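Local coordinates for uncharacterized protein (Thermanaerovibrio acidaminovorans, PDB 3QOO) that is of unknown function but adopts a hot-dog fold and probably acts on acyl-CoA thioesters, perhaps as a thioesterase, at residues E8-G13 and D57-E62; Y15-K20 and D84-V89; V65-R70 and V120-D125; G96-L101 and L116-V121. All coordinates share one frame; numbering follows the deposited sequence.

Overall arrangement
Contacts 2, 3 and 4 are antiparallel strand pairings in one hot-dog sheet, whereas contact 1 is an apolar touch between two non-sheet segments at its end. Contact 2 joins edge strand 15-21 to 84-95, with the buried Val-85, Phe-87 and Val-89 on the helix side and more exposed Arg, Val and Thr side chains on the other. Contacts 3 and 4 share Val-120 and Val-121 of strand 110-123; valines dominate contact 3, while contact 4 adds a salt bridge and a buried polar network. Contact 1 meets contact 4 through Phe-10 on Val-99, and contact 3 through Leu-60 and Asp-57. Contacts 2 and 3 do not touch and lie on opposite sides of the chain's centre.

Contact 1. Residues E8-G13 and D57-E62; sequences ELFPVG and DHKLPE
At one end of the hot-dog fold, the end of the short N-terminal helix 6-9 and the residue after it pack on the link between helix 41-56 and strand 64-75, with Leu-9 and Phe-10 meeting Lys-59 and Leu-60. The contact is small and apolar. The Phe-10 ring reaches across with its far rim, its CG lying anti to the carbonyl carbon (chi1 -54°). There CZ meets CD2 of Leu-60 at 3.8 Å, the methyl lying in the ring plane at the edge. The Lys-59 chain comes in obliquely, its CB 3.6 Å from CE1 of Phe-10, and then bends at chi2 and chi3 as it runs past the ring in the opposite sense. Leu-9 straddles the carbonyl of Lys-59, with CD1 at 3.6 Å and CD2 at 3.5 Å from that O, while its CB sits over one ring face of Phe-10. A single turn of 3-10 helix, closed by Leu-60 N bonding to Asp-57 O, presents the two partners. On the sheet side, Phe-10 packs on Val-99 of strand 98-107 and Leu-60 on Val-121 of strand 110-123, while Asp-57 OD1 bonds to Ser-66 OG of strand 64-75.

Contact 2. Residues Y15-K20 and D84-V89; sequences YRRMVK and DVTFTV
Arg-17 and Thr-88 face each other across an antiparallel strand pair, where edge strand 15-21 of the hot-dog sheet lies along strand 84-95. The arginine chain runs extended from CG to NE and crosses the threonine at a slant, so that NE gives a hydrogen bond to Thr-88 OG1 of 2.8 Å; the bond is bent (141° at the hydrogen), and the hydroxyl sits 23° out of the guanidinium plane. CG2 of Thr-86 lies over one face of the same guanidinium, offset toward its rim. On this side of the sheet Thr-88 also turns CG2, anti to its own backbone N, to CD1 of Tyr-15 at 3.8 Å, and Val-19 CG1 packs against Asp-84 CB at 3.7 Å.

The other side carries Arg-16, Met-18 (a selenomethionine), Lys-20, Val-85, Phe-87 and Val-89, and looks toward helix 41-56: Phe-87 touches Thr-47 and Leu-51, Met-18 touches Gln-50, and Arg-16 touches Ile-55. Lys-20 and Phe-87 run side by side in the same direction, CB of the lysine 3.8 Å from CE2 of the ring. The lysine then bends at chi2 and carries NZ off to a salt bridge with Asp-26.

Backbone bonds come in pairs at Arg-16/Val-89, Met-18/Phe-87 and Lys-20/Val-85, the one straightest at the hydrogen being Val-85 N to Lys-20 O, 2.8 Å and 174°.

Contact 3. Residues V65-R70 and V120-D125; sequences VSVGVR and VVVSTD
Val-65 packs against Val-122 and Thr-124 where strand 64-75 of the hot-dog sheet lies antiparallel to the end of strand 110-123, just as the chain turns into helix 124-134. From CB the Val-65 side chain forks. CG1, anti to the carbonyl carbon (chi1 -64°), reaches CG2 of Thr-124 at 3.6 Å; CG2 touches that methyl as well and meets CG2 of Val-122 at 3.7 Å. The fork thus bridges Val-122, near the strand end, and Thr-124, the first residue of the helix, with Ser-123 between them as the N-cap.

Val-67 continues the row: its CG2 sits 3.7 Å from CG2 of Val-122, the two side chains crossing at about a right angle, and its CB faces CG1 of Val-120. The second subunit packs on this same row, its Ala-34 on Val-65 and its Leu-35 on Val-67. Ser-66 lies on the other side of the sheet with Val-121, and its OG hydrogen-bonds outside the two segments, to Asp-57 among others.

Beyond the paired residues a classic beta bulge sets both Val-69 and Arg-70 opposite Glu-118, and Arg-70 pairs with a strand of the second subunit, so the sheet runs on across the dimer interface. In the conformer modelled here, Val-69 also packs its CG1 on CG1 of Val-120.

Four backbone bonds join the strands at the Val-65/Val-122 and Val-67/Val-120 pairs; Val-122 N to Val-65 O, at 2.8 Å, is almost straight, with 175° at the hydrogen.

Contact 4. Residues G96-L101 and L116-V121; sequences GNRVVL and LQERVV
Arg-98 NH1 bonds to Glu-118 OE2 at 3.1 Å, a salt bridge on one face of the hairpin formed by strands 98-107 and 110-123. The bond is nearly straight (162°), and the oxygen lies in the guanidinium plane, but the arginine approaches the carboxylate on its anti side, 35° out of plane, with the two flat groups turned 65° apart. Arg-98 NE bonds to Asn-97 OD1 at 3.1 Å, also at the guanidinium edge, while Val-120 lies over one face of the group. The amide of Asn-97 runs alongside the same valine, its ND2 3.4 Å from Val-120 CG2.

Below this shell, paired backbone bonds at Val-99/Arg-119 and Leu-101/Gln-117, plus Val-121 N to Asn-97 O, fix the register. On the opposite face Arg-119 NH1 bonds to Gln-117 OE1 at 2.8 Å, coming from above the amide plane. Leu-101 CD1 lies 3.6 Å from Gln-117 O.

Farther out, Glu-118 OE1 takes a salt bridge from Arg-70, Arg-119 NE reaches Ser-66 OG, and Gln-117 NE2 bonds to Ser-71 and to Thr-49 of helix 41-56. With an arginine at each oxygen, Glu-118 is probably held as the carboxylate, and the buried guanidinium of Arg-119 is tied to both Gln-117 and Ser-66, which should fix its rotation.

Contact 1. Residues E8-G13 and D57-E62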
loop_
_atom_site.group_PDB
_atom_site.type_symbol
_atom_site.label_atom_id
_atom_site.label_comp_id
_atom_site.label_asym_id
_atom_site.label_seq_id
_atom_site.Cartn_x
_atom_site.Cartn_y
_atom_site.Cartn_z
ATOM N N GLU A 8 -15.945 -16.145 16.378
ATOM C CA GLU A 8 -16.177 -17.515 15.855
ATOM C C GLU A 8 -15.781 -17.733 14.391
ATOM O O GLU A 8 -15.183 -18.748 14.045
ATOM C CB GLU A 8 -17.679 -17.900 16.003
ATOM C CG GLU A 8 -18.054 -19.271 15.333
ATOM C CD GLU A 8 -19.431 -19.330 14.620
ATOM O OE1 GLU A 8 -19.861 -20.459 14.294
ATOM O OE2 GLU A 8 -20.072 -18.281 14.370
ATOM N N LEU A 9 -16.177 -16.816 13.510
ATOM C CA LEU A 9 -15.880 -16.965 12.085
ATOM C C LEU A 9 -14.382 -16.837 11.810
ATOM O O LEU A 9 -13.915 -17.478 10.876
ATOM C CB LEU A 9 -16.623 -15.938 11.239
ATOM C CG LEU A 9 -18.150 -15.955 11.313
ATOM C CD1 LEU A 9 -18.731 -14.763 10.606
ATOM C CD2 LEU A 9 -18.759 -17.224 10.730
ATOM N N PHE A 10 -13.647 -16.079 12.648
ATOM C CA PHE A 10 -12.245 -15.721 12.388
ATOM C C PHE A 10 -11.391 -15.981 13.583
ATOM O O PHE A 10 -10.912 -15.015 14.206
ATOM C CB PHE A 10 -12.104 -14.234 11.990
ATOM C CG PHE A 10 -12.961 -13.892 10.867
ATOM C CD1 PHE A 10 -12.909 -14.685 9.742
ATOM C CD2 PHE A 10 -13.897 -12.875 10.932
ATOM C CE1 PHE A 10 -13.753 -14.476 8.714
ATOM C CE2 PHE A 10 -14.734 -12.665 9.869
ATOM C CZ PHE A 10 -14.631 -13.433 8.762
ATOM N N PRO A 11 -11.117 -17.254 13.880
ATOM C CA PRO A 11 -10.288 -17.467 15.020
ATOM C C PRO A 11 -8.914 -16.844 14.844
ATOM O O PRO A 11 -8.335 -16.903 13.767
ATOM C CB PRO A 11 -10.201 -18.998 15.116
ATOM C CG PRO A 11 -11.345 -19.459 14.403
ATOM C CD PRO A 11 -11.609 -18.520 13.328
ATOM N N VAL A 12 -8.384 -16.266 15.909
ATOM C CA VAL A 12 -7.026 -15.782 15.909
ATOM C C VAL A 12 -6.088 -16.909 15.477
ATOM O O VAL A 12 -6.239 -18.048 15.923
ATOM C CB VAL A 12 -6.658 -15.215 17.314
ATOM C CG1 VAL A 12 -5.182 -14.919 17.418
ATOM C CG2 VAL A 12 -7.449 -13.962 17.581
ATOM N N GLY A 13 -5.175 -16.601 14.562
ATOM C CA GLY A 13 -4.210 -17.552 14.033
ATOM C C GLY A 13 -4.600 -18.173 12.711
ATOM O O GLY A 13 -3.776 -18.795 12.060
ATOM N N ASP A 57 -13.815 -13.302 3.344
ATOM C CA ASP A 57 -15.122 -12.988 2.750
ATOM C C ASP A 57 -15.996 -14.215 2.585
ATOM O O ASP A 57 -17.212 -14.147 2.789
ATOM C CB ASP A 57 -14.983 -12.188 1.451
ATOM C CG ASP A 57 -14.622 -10.750 1.721
ATOM O OD1 ASP A 57 -13.898 -10.495 2.685
ATOM O OD2 ASP A 57 -15.127 -9.869 1.045
ATOM N N HIS A 58 -15.388 -15.361 2.275
ATOM C CA HIS A 58 -16.177 -16.582 2.085
ATOM C C HIS A 58 -16.765 -17.070 3.408
ATOM O O HIS A 58 -17.659 -17.911 3.401
ATOM C CB HIS A 58 -15.385 -17.672 1.347
ATOM C CG HIS A 58 -14.305 -18.304 2.167
ATOM N ND1 HIS A 58 -13.054 -17.730 2.326
ATOM C CD2 HIS A 58 -14.271 -19.478 2.848
ATOM C CE1 HIS A 58 -12.315 -18.522 3.088
ATOM N NE2 HIS A 58 -13.024 -19.599 3.400
ATOM N N LYS A 59 -16.257 -16.578 4.531
ATOM C CA LYS A 59 -16.788 -16.901 5.849
ATOM C C LYS A 59 -17.908 -15.977 6.292
ATOM O O LYS A 59 -18.504 -16.226 7.350
ATOM C CB LYS A 59 -15.668 -16.882 6.891
ATOM C CG LYS A 59 -14.513 -17.827 6.603
ATOM C CD LYS A 59 -14.911 -19.259 6.617
ATOM C CE LYS A 59 -15.432 -19.695 7.977
ATOM N NZ LYS A 59 -15.621 -21.167 8.017
ATOM N N LEU A 60 -18.234 -14.965 5.476
ATOM C CA LEU A 60 -19.306 -14.040 5.773
ATOM C C LEU A 60 -20.583 -14.470 5.096
ATOM O O LEU A 60 -20.543 -14.964 3.993
ATOM C CB LEU A 60 -18.937 -12.612 5.308
ATOM C CG LEU A 60 -17.666 -12.048 5.919
ATOM C CD1 LEU A 60 -17.327 -10.722 5.235
ATOM C CD2 LEU A 60 -17.869 -11.874 7.401
ATOM N N PRO A 61 -21.727 -14.209 5.743
ATOM C CA PRO A 61 -22.982 -14.610 5.143
ATOM C C PRO A 61 -23.365 -13.761 3.962
ATOM O O PRO A 61 -22.834 -12.647 3.785
ATOM C CB PRO A 61 -23.981 -14.429 6.283
ATOM C CG PRO A 61 -23.409 -13.468 7.173
ATOM C CD PRO A 61 -21.913 -13.614 7.073
ATOM N N GLU A 62 -24.306 -14.255 3.178
ATOM C CA GLU A 62 -24.793 -13.579 1.989
ATOM C C GLU A 62 -25.170 -12.147 2.304
ATOM O O GLU A 62 -25.900 -11.870 3.269
ATOM C CB GLU A 62 -26.002 -14.342 1.428
ATOM C CG GLU A 62 -26.551 -13.865 0.065
ATOM C CD GLU A 62 -27.867 -14.598 -0.284
ATOM O OE1 GLU A 62 -28.708 -14.710 0.626
ATOM O OE2 GLU A 62 -28.051 -15.048 -1.447
#

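Contact 2. Residues Y15-K20 and D84-V89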
loop_
_atom_site.group_PDB
_atom_site.type_symbol
_atom_site.label_atom_id
_atom_site.label_comp_id
_atom_site.label_asym_id
_atom_site.label_seq_id
_atom_site.Cartn_x
_atom_site.Cartn_y
_atom_site.Cartn_z
ATOM N N TYR A 15 -4.937 -18.600 8.975
ATOM C CA TYR A 15 -4.069 -18.047 7.941
ATOM C C TYR A 15 -4.237 -18.667 6.594
ATOM O O TYR A 15 -4.754 -19.780 6.462
ATOM C CB TYR A 15 -2.582 -18.124 8.342
ATOM C CG TYR A 15 -1.910 -19.463 8.079
ATOM C CD1 TYR A 15 -1.256 -19.701 6.875
ATOM C CD2 TYR A 15 -1.913 -20.470 9.015
ATOM C CE1 TYR A 15 -0.600 -20.895 6.615
ATOM C CE2 TYR A 15 -1.252 -21.673 8.759
ATOM C CZ TYR A 15 -0.615 -21.896 7.575
ATOM O OH TYR A 15 0.015 -23.084 7.293
ATOM N N ARG A 16 -3.818 -17.943 5.574
ATOM C CA ARG A 16 -3.676 -18.443 4.221
ATOM C C ARG A 16 -2.340 -17.977 3.661
ATOM O O ARG A 16 -1.747 -16.976 4.114
ATOM C CB ARG A 16 -4.842 -17.983 3.334
ATOM C CG ARG A 16 -6.201 -18.585 3.740
ATOM C CD ARG A 16 -7.297 -18.145 2.769
ATOM N NE ARG A 16 -7.248 -18.968 1.568
ATOM C CZ ARG A 16 -7.955 -20.084 1.380
ATOM N NH1 ARG A 16 -8.811 -20.523 2.308
ATOM N NH2 ARG A 16 -7.810 -20.775 0.252
ATOM N N ARG A 17 -1.881 -18.705 2.651
ATOM C CA ARG A 17 -0.639 -18.414 1.974
ATOM C C ARG A 17 -0.840 -18.387 0.510
ATOM O O ARG A 17 -1.684 -19.113 -0.018
ATOM C CB ARG A 17 0.388 -19.470 2.279
ATOM C CG ARG A 17 1.090 -19.332 3.524
ATOM C CD ARG A 17 2.230 -20.305 3.601
ATOM N NE ARG A 17 3.113 -19.948 4.650
ATOM C CZ ARG A 17 4.199 -20.606 4.985
ATOM N NH1 ARG A 17 4.509 -21.746 4.377
ATOM N NH2 ARG A 17 4.950 -20.135 5.978
HETATM N N MSE A 18 -0.002 -17.623 -0.176
HETATM C CA MSE A 18 0.177 -17.794 -1.607
HETATM C C MSE A 18 1.572 -17.401 -2.015
HETATM O O MSE A 18 2.244 -16.661 -1.310
HETATM C CB MSE A 18 -0.867 -17.002 -2.385
HETATM C CG MSE A 18 -0.730 -15.536 -2.240
HETATM SE SE MSE A 18 -2.015 -14.463 -3.256
HETATM C CE MSE A 18 -1.239 -14.703 -4.941
ATOM N N VAL A 19 1.964 -17.871 -3.185
ATOM C CA VAL A 19 3.248 -17.581 -3.780
ATOM C C VAL A 19 3.029 -16.673 -4.973
ATOM O O VAL A 19 2.180 -16.920 -5.829
ATOM C CB VAL A 19 4.036 -18.839 -4.202
ATOM C CG1 VAL A 19 5.429 -18.468 -4.708
ATOM C CG2 VAL A 19 4.080 -19.830 -3.054
ATOM N N LYS A 20 3.779 -15.579 -4.980
ATOM C CA LYS A 20 3.644 -14.554 -5.974
ATOM C C LYS A 20 4.981 -14.419 -6.688
ATOM O O LYS A 20 5.980 -14.146 -6.021
ATOM C CB LYS A 20 3.272 -13.261 -5.228
ATOM C CG LYS A 20 3.366 -12.006 -5.954
ATOM C CD LYS A 20 2.347 -11.849 -7.016
ATOM C CE LYS A 20 2.556 -10.508 -7.693
ATOM N NZ LYS A 20 1.623 -10.275 -8.840
ATOM N N ASP A 84 10.229 -15.668 -6.341
ATOM C CA ASP A 84 8.954 -16.176 -5.842
ATOM C C ASP A 84 8.854 -15.828 -4.393
ATOM O O ASP A 84 9.661 -16.267 -3.567
ATOM C CB ASP A 84 8.831 -17.671 -6.065
ATOM C CG ASP A 84 8.556 -17.963 -7.489
ATOM O OD1 ASP A 84 7.498 -17.530 -7.968
ATOM O OD2 ASP A 84 9.381 -18.607 -8.123
ATOM N N VAL A 85 7.867 -15.021 -4.076
ATOM C CA VAL A 85 7.621 -14.525 -2.730
ATOM C C VAL A 85 6.407 -15.204 -2.111
ATOM O O VAL A 85 5.313 -15.136 -2.668
ATOM C CB VAL A 85 7.430 -12.978 -2.730
ATOM C CG1 VAL A 85 7.256 -12.473 -1.330
ATOM C CG2 VAL A 85 8.618 -12.298 -3.410
ATOM N N THR A 86 6.639 -15.879 -0.988
ATOM C CA THR A 86 5.553 -16.520 -0.249
ATOM C C THR A 86 4.979 -15.517 0.756
ATOM O O THR A 86 5.690 -15.037 1.635
ATOM C CB THR A 86 6.037 -17.778 0.462
ATOM O OG1 THR A 86 6.548 -18.661 -0.526
ATOM C CG2 THR A 86 4.947 -18.451 1.268
ATOM N N PHE A 87 3.694 -15.224 0.615
ATOM C CA PHE A 87 2.955 -14.376 1.529
ATOM C C PHE A 87 2.149 -15.221 2.478
ATOM O O PHE A 87 1.446 -16.150 2.046
ATOM C CB PHE A 87 2.000 -13.463 0.772
ATOM C CG PHE A 87 2.638 -12.351 0.010
ATOM C CD1 PHE A 87 2.489 -11.043 0.436
ATOM C CD2 PHE A 87 3.335 -12.591 -1.157
ATOM C CE1 PHE A 87 3.021 -9.986 -0.300
ATOM C CE2 PHE A 87 3.900 -11.516 -1.856
ATOM C CZ PHE A 87 3.744 -10.228 -1.432
ATOM N N THR A 88 2.236 -14.878 3.766
ATOM C CA THR A 88 1.427 -15.509 4.803
ATOM C C THR A 88 0.657 -14.402 5.502
ATOM O O THR A 88 1.278 -13.452 6.009
ATOM C CB THR A 88 2.286 -16.253 5.828
ATOM O OG1 THR A 88 3.135 -17.177 5.153
ATOM C CG2 THR A 88 1.388 -17.013 6.814
ATOM N N VAL A 89 -0.670 -14.494 5.463
ATOM C CA VAL A 89 -1.534 -13.560 6.124
ATOM C C VAL A 89 -2.352 -14.277 7.180
ATOM O O VAL A 89 -2.912 -15.331 6.889
ATOM C CB VAL A 89 -2.405 -12.804 5.097
ATOM C CG1 VAL A 89 -3.442 -11.934 5.780
ATOM C CG2 VAL A 89 -1.509 -11.931 4.191
#

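Contact 3. Residues V65-R70 and V120-D125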
loop_
_atom_site.group_PDB
_atom_site.type_symbol
_atom_site.label_atom_id
_atom_site.label_comp_id
_atom_site.label_asym_id
_atom_site.label_seq_id
_atom_site.Cartn_x
_atom_site.Cartn_y
_atom_site.Cartn_z
ATOM N N VAL A 65 -19.536 -8.319 2.938
ATOM C CA VAL A 65 -18.168 -8.396 2.427
ATOM C C VAL A 65 -17.260 -7.638 3.384
ATOM O O VAL A 65 -17.725 -6.928 4.276
ATOM C CB VAL A 65 -18.044 -7.819 0.985
ATOM C CG1 VAL A 65 -18.902 -8.671 -0.049
ATOM C CG2 VAL A 65 -18.406 -6.350 0.985
ATOM N N SER A 66 -15.943 -7.728 3.179
ATOM C CA SER A 66 -14.997 -6.936 3.968
ATOM C C SER A 66 -14.421 -5.791 3.133
ATOM O O SER A 66 -14.332 -5.891 1.913
ATOM C CB SER A 66 -13.848 -7.790 4.539
ATOM O OG SER A 66 -12.972 -8.252 3.557
ATOM N N VAL A 67 -14.032 -4.719 3.818
ATOM C CA VAL A 67 -13.431 -3.560 3.162
ATOM C C VAL A 67 -12.203 -3.166 3.954
ATOM O O VAL A 67 -12.223 -3.153 5.146
ATOM C CB VAL A 67 -14.437 -2.399 3.094
ATOM C CG1 VAL A 67 -13.805 -1.211 2.467
ATOM C CG2 VAL A 67 -15.685 -2.764 2.278
ATOM N N GLY A 68 -11.134 -2.798 3.269
ATOM C CA GLY A 68 -9.927 -2.372 3.910
ATOM C C GLY A 68 -10.068 -0.995 4.534
ATOM O O GLY A 68 -10.521 -0.048 3.849
ATOM N N VAL A 69 -9.687 -0.819 5.805
ATOM C CA VAL A 69 -9.655 0.526 6.414
ATOM C C VAL A 69 -8.289 1.045 6.857
ATOM O O VAL A 69 -8.143 2.250 7.137
ATOM C CB VAL A 69 -10.632 0.691 7.607
ATOM C CG1 VAL A 69 -12.080 0.435 7.198
ATOM C CG2 VAL A 69 -10.206 -0.129 8.833
ATOM N N ARG A 70 -7.304 0.157 6.989
ATOM C CA ARG A 70 -5.948 0.603 7.245
ATOM C C ARG A 70 -4.975 -0.459 6.842
ATOM O O ARG A 70 -5.215 -1.660 7.117
ATOM C CB ARG A 70 -5.789 0.894 8.752
ATOM C CG ARG A 70 -4.380 0.967 9.342
ATOM C CD ARG A 70 -4.472 1.275 10.807
ATOM N NE ARG A 70 -5.110 0.229 11.614
ATOM C CZ ARG A 70 -4.458 -0.626 12.388
ATOM N NH1 ARG A 70 -3.134 -0.614 12.463
ATOM N NH2 ARG A 70 -5.139 -1.508 13.101
ATOM N N VAL A 120 -13.006 -4.100 7.712
ATOM C CA VAL A 120 -14.315 -3.971 8.331
ATOM C C VAL A 120 -15.328 -4.801 7.553
ATOM O O VAL A 120 -15.283 -4.871 6.336
ATOM C CB VAL A 120 -14.774 -2.482 8.460
ATOM C CG1 VAL A 120 -14.916 -1.784 7.084
ATOM C CG2 VAL A 120 -16.071 -2.357 9.248
ATOM N N VAL A 121 -16.242 -5.452 8.279
ATOM C CA VAL A 121 -17.318 -6.167 7.646
ATOM C C VAL A 121 -18.482 -5.231 7.403
ATOM O O VAL A 121 -18.912 -4.508 8.328
ATOM C CB VAL A 121 -17.763 -7.380 8.499
ATOM C CG1 VAL A 121 -19.007 -8.013 7.876
ATOM C CG2 VAL A 121 -16.631 -8.317 8.651
ATOM N N VAL A 122 -18.960 -5.192 6.156
ATOM C CA VAL A 122 -20.008 -4.277 5.764
ATOM C C VAL A 122 -21.101 -5.056 5.038
ATOM O O VAL A 122 -20.834 -6.082 4.431
ATOM C CB VAL A 122 -19.449 -3.135 4.819
ATOM C CG1 VAL A 122 -18.274 -2.358 5.430
ATOM C CG2 VAL A 122 -19.040 -3.677 3.448
ATOM N N SER A 123 -22.310 -4.500 5.077
ATOM C CA SER A 123 -23.392 -4.874 4.195
ATOM C C SER A 123 -23.141 -4.287 2.811
ATOM O O SER A 123 -22.883 -3.089 2.685
ATOM C CB SER A 123 -24.689 -4.273 4.722
ATOM O OG SER A 123 -25.673 -4.206 3.719
ATOM N N THR A 124 -23.190 -5.111 1.777
ATOM C CA THR A 124 -22.984 -4.645 0.405
ATOM C C THR A 124 -24.058 -3.595 0.070
ATOM O O THR A 124 -23.779 -2.617 -0.612
ATOM C CB THR A 124 -22.987 -5.792 -0.622
ATOM O OG1 THR A 124 -24.262 -6.390 -0.617
ATOM C CG2 THR A 124 -21.940 -6.811 -0.252
ATOM N N ASP A 125 -25.296 -3.811 0.533
ATOM C CA ASP A 125 -26.347 -2.815 0.267
ATOM C C ASP A 125 -26.037 -1.452 0.880
ATOM O O ASP A 125 -26.155 -0.416 0.235
ATOM C CB ASP A 125 -27.714 -3.330 0.767
ATOM C CG ASP A 125 -28.285 -4.482 -0.091
ATOM O OD1 ASP A 125 -27.793 -4.750 -1.224
ATOM O OD2 ASP A 125 -29.243 -5.129 0.372
#

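Contact 4. Residues G96-L101 and L116-V121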
loop_
_atom_site.group_PDB
_atom_site.type_symbol
_atom_site.label_atom_id
_atom_site.label_comp_id
_atom_site.label_asym_id
_atom_site.label_seq_id
_atom_site.Cartn_x
_atom_site.Cartn_y
_atom_site.Cartn_z
ATOM N N GLY A 96 -14.921 -5.380 17.463
ATOM C CA GLY A 96 -16.177 -4.970 16.904
ATOM C C GLY A 96 -16.417 -5.708 15.602
ATOM O O GLY A 96 -16.381 -6.933 15.541
ATOM N N ASN A 97 -16.652 -4.934 14.549
ATOM C CA ASN A 97 -16.877 -5.475 13.201
ATOM C C ASN A 97 -15.605 -5.449 12.378
ATOM O O ASN A 97 -15.655 -5.492 11.155
ATOM C CB ASN A 97 -18.019 -4.756 12.499
ATOM C CG ASN A 97 -17.744 -3.264 12.251
ATOM O OD1 ASN A 97 -16.781 -2.691 12.764
ATOM N ND2 ASN A 97 -18.611 -2.630 11.471
ATOM N N ARG A 98 -14.457 -5.425 13.058
ATOM C CA ARG A 98 -13.183 -5.378 12.360
ATOM C C ARG A 98 -12.259 -6.538 12.696
ATOM O O ARG A 98 -12.303 -7.094 13.783
ATOM C CB ARG A 98 -12.496 -4.068 12.632
ATOM C CG ARG A 98 -13.139 -2.890 11.874
ATOM C CD ARG A 98 -13.489 -1.891 12.833
ATOM N NE ARG A 98 -14.333 -0.892 12.218
ATOM C CZ ARG A 98 -13.930 0.193 11.592
ATOM N NH1 ARG A 98 -12.641 0.441 11.394
ATOM N NH2 ARG A 98 -14.848 1.014 11.136
ATOM N N VAL A 99 -11.416 -6.865 11.729
ATOM C CA VAL A 99 -10.433 -7.912 11.844
ATOM C C VAL A 99 -9.089 -7.287 11.492
ATOM O O VAL A 99 -8.961 -6.613 10.461
ATOM C CB VAL A 99 -10.730 -9.118 10.912
ATOM C CG1 VAL A 99 -9.698 -10.212 11.128
ATOM C CG2 VAL A 99 -12.168 -9.645 11.111
ATOM N N VAL A 100 -8.089 -7.506 12.339
ATOM C CA VAL A 100 -6.722 -7.077 12.022
ATOM C C VAL A 100 -5.922 -8.347 11.665
ATOM O O VAL A 100 -5.964 -9.340 12.411
ATOM C CB VAL A 100 -6.072 -6.347 13.200
ATOM C CG1 VAL A 100 -4.636 -5.959 12.821
ATOM C CG2 VAL A 100 -6.865 -5.076 13.591
ATOM N N LEU A 101 -5.265 -8.311 10.520
ATOM C CA LEU A 101 -4.443 -9.381 10.018
ATOM C C LEU A 101 -3.004 -8.934 9.896
ATOM O O LEU A 101 -2.742 -7.786 9.524
ATOM C CB LEU A 101 -4.956 -9.818 8.647
ATOM C CG LEU A 101 -6.441 -10.245 8.661
ATOM C CD1 LEU A 101 -7.329 -9.117 8.148
ATOM C CD2 LEU A 101 -6.662 -11.480 7.821
ATOM N N LEU A 116 0.470 -5.202 8.026
ATOM C CA LEU A 116 -0.772 -5.457 8.693
ATOM C C LEU A 116 -1.890 -4.805 7.896
ATOM O O LEU A 116 -1.682 -3.827 7.168
ATOM C CB LEU A 116 -0.779 -4.984 10.094
ATOM C CG LEU A 116 -0.874 -3.533 10.361
ATOM C CD1 LEU A 116 -2.253 -2.890 10.005
ATOM C CD2 LEU A 116 -0.563 -3.273 11.851
ATOM N N GLN A 117 -3.100 -5.325 8.088
ATOM C CA GLN A 117 -4.281 -4.771 7.457
ATOM C C GLN A 117 -5.475 -4.919 8.387
ATOM O O GLN A 117 -5.704 -6.007 8.940
ATOM C CB GLN A 117 -4.547 -5.428 6.117
ATOM C CG GLN A 117 -5.698 -4.767 5.326
ATOM C CD GLN A 117 -5.742 -5.264 3.916
ATOM O OE1 GLN A 117 -6.527 -6.159 3.587
ATOM N NE2 GLN A 117 -4.863 -4.722 3.065
ATOM N N GLU A 118 -6.229 -3.847 8.577
ATOM C CA GLU A 118 -7.473 -3.867 9.297
ATOM C C GLU A 118 -8.583 -3.803 8.269
ATOM O O GLU A 118 -8.568 -2.917 7.417
ATOM C CB GLU A 118 -7.569 -2.699 10.252
ATOM C CG GLU A 118 -8.872 -2.613 11.046
ATOM C CD GLU A 118 -8.963 -1.401 11.912
ATOM O OE1 GLU A 118 -7.915 -0.800 12.231
ATOM O OE2 GLU A 118 -10.112 -1.049 12.258
ATOM N N ARG A 119 -9.534 -4.724 8.372
ATOM C CA ARG A 119 -10.688 -4.746 7.459
ATOM C C ARG A 119 -11.980 -4.698 8.291
ATOM O O ARG A 119 -12.015 -5.185 9.432
ATOM C CB ARG A 119 -10.672 -6.022 6.598
ATOM C CG ARG A 119 -9.403 -6.163 5.779
ATOM C CD ARG A 119 -9.439 -7.282 4.742
ATOM N NE ARG A 119 -10.415 -7.043 3.690
ATOM C CZ ARG A 119 -10.241 -6.220 2.662
ATOM N NH1 ARG A 119 -9.070 -5.577 2.461
ATOM N NH2 ARG A 119 -11.246 -6.033 1.812
ATOM N N VAL A 120 -13.006 -4.100 7.712
ATOM C CA VAL A 120 -14.315 -3.971 8.331
ATOM C C VAL A 120 -15.328 -4.801 7.553
ATOM O O VAL A 120 -15.283 -4.871 6.336
ATOM C CB VAL A 120 -14.774 -2.482 8.460
ATOM C CG1 VAL A 120 -14.916 -1.784 7.084
ATOM C CG2 VAL A 120 -16.071 -2.357 9.248
ATOM N N VAL A 121 -16.242 -5.452 8.279
ATOM C CA VAL A 121 -17.318 -6.167 7.646
ATOM C C VAL A 121 -18.482 -5.231 7.403
ATOM O O VAL A 121 -18.912 -4.508 8.328
ATOM C CB VAL A 121 -17.763 -7.380 8.499
ATOM C CG1 VAL A 121 -19.007 -8.013 7.876
ATOM C CG2 VAL A 121 -16.631 -8.317 8.651
#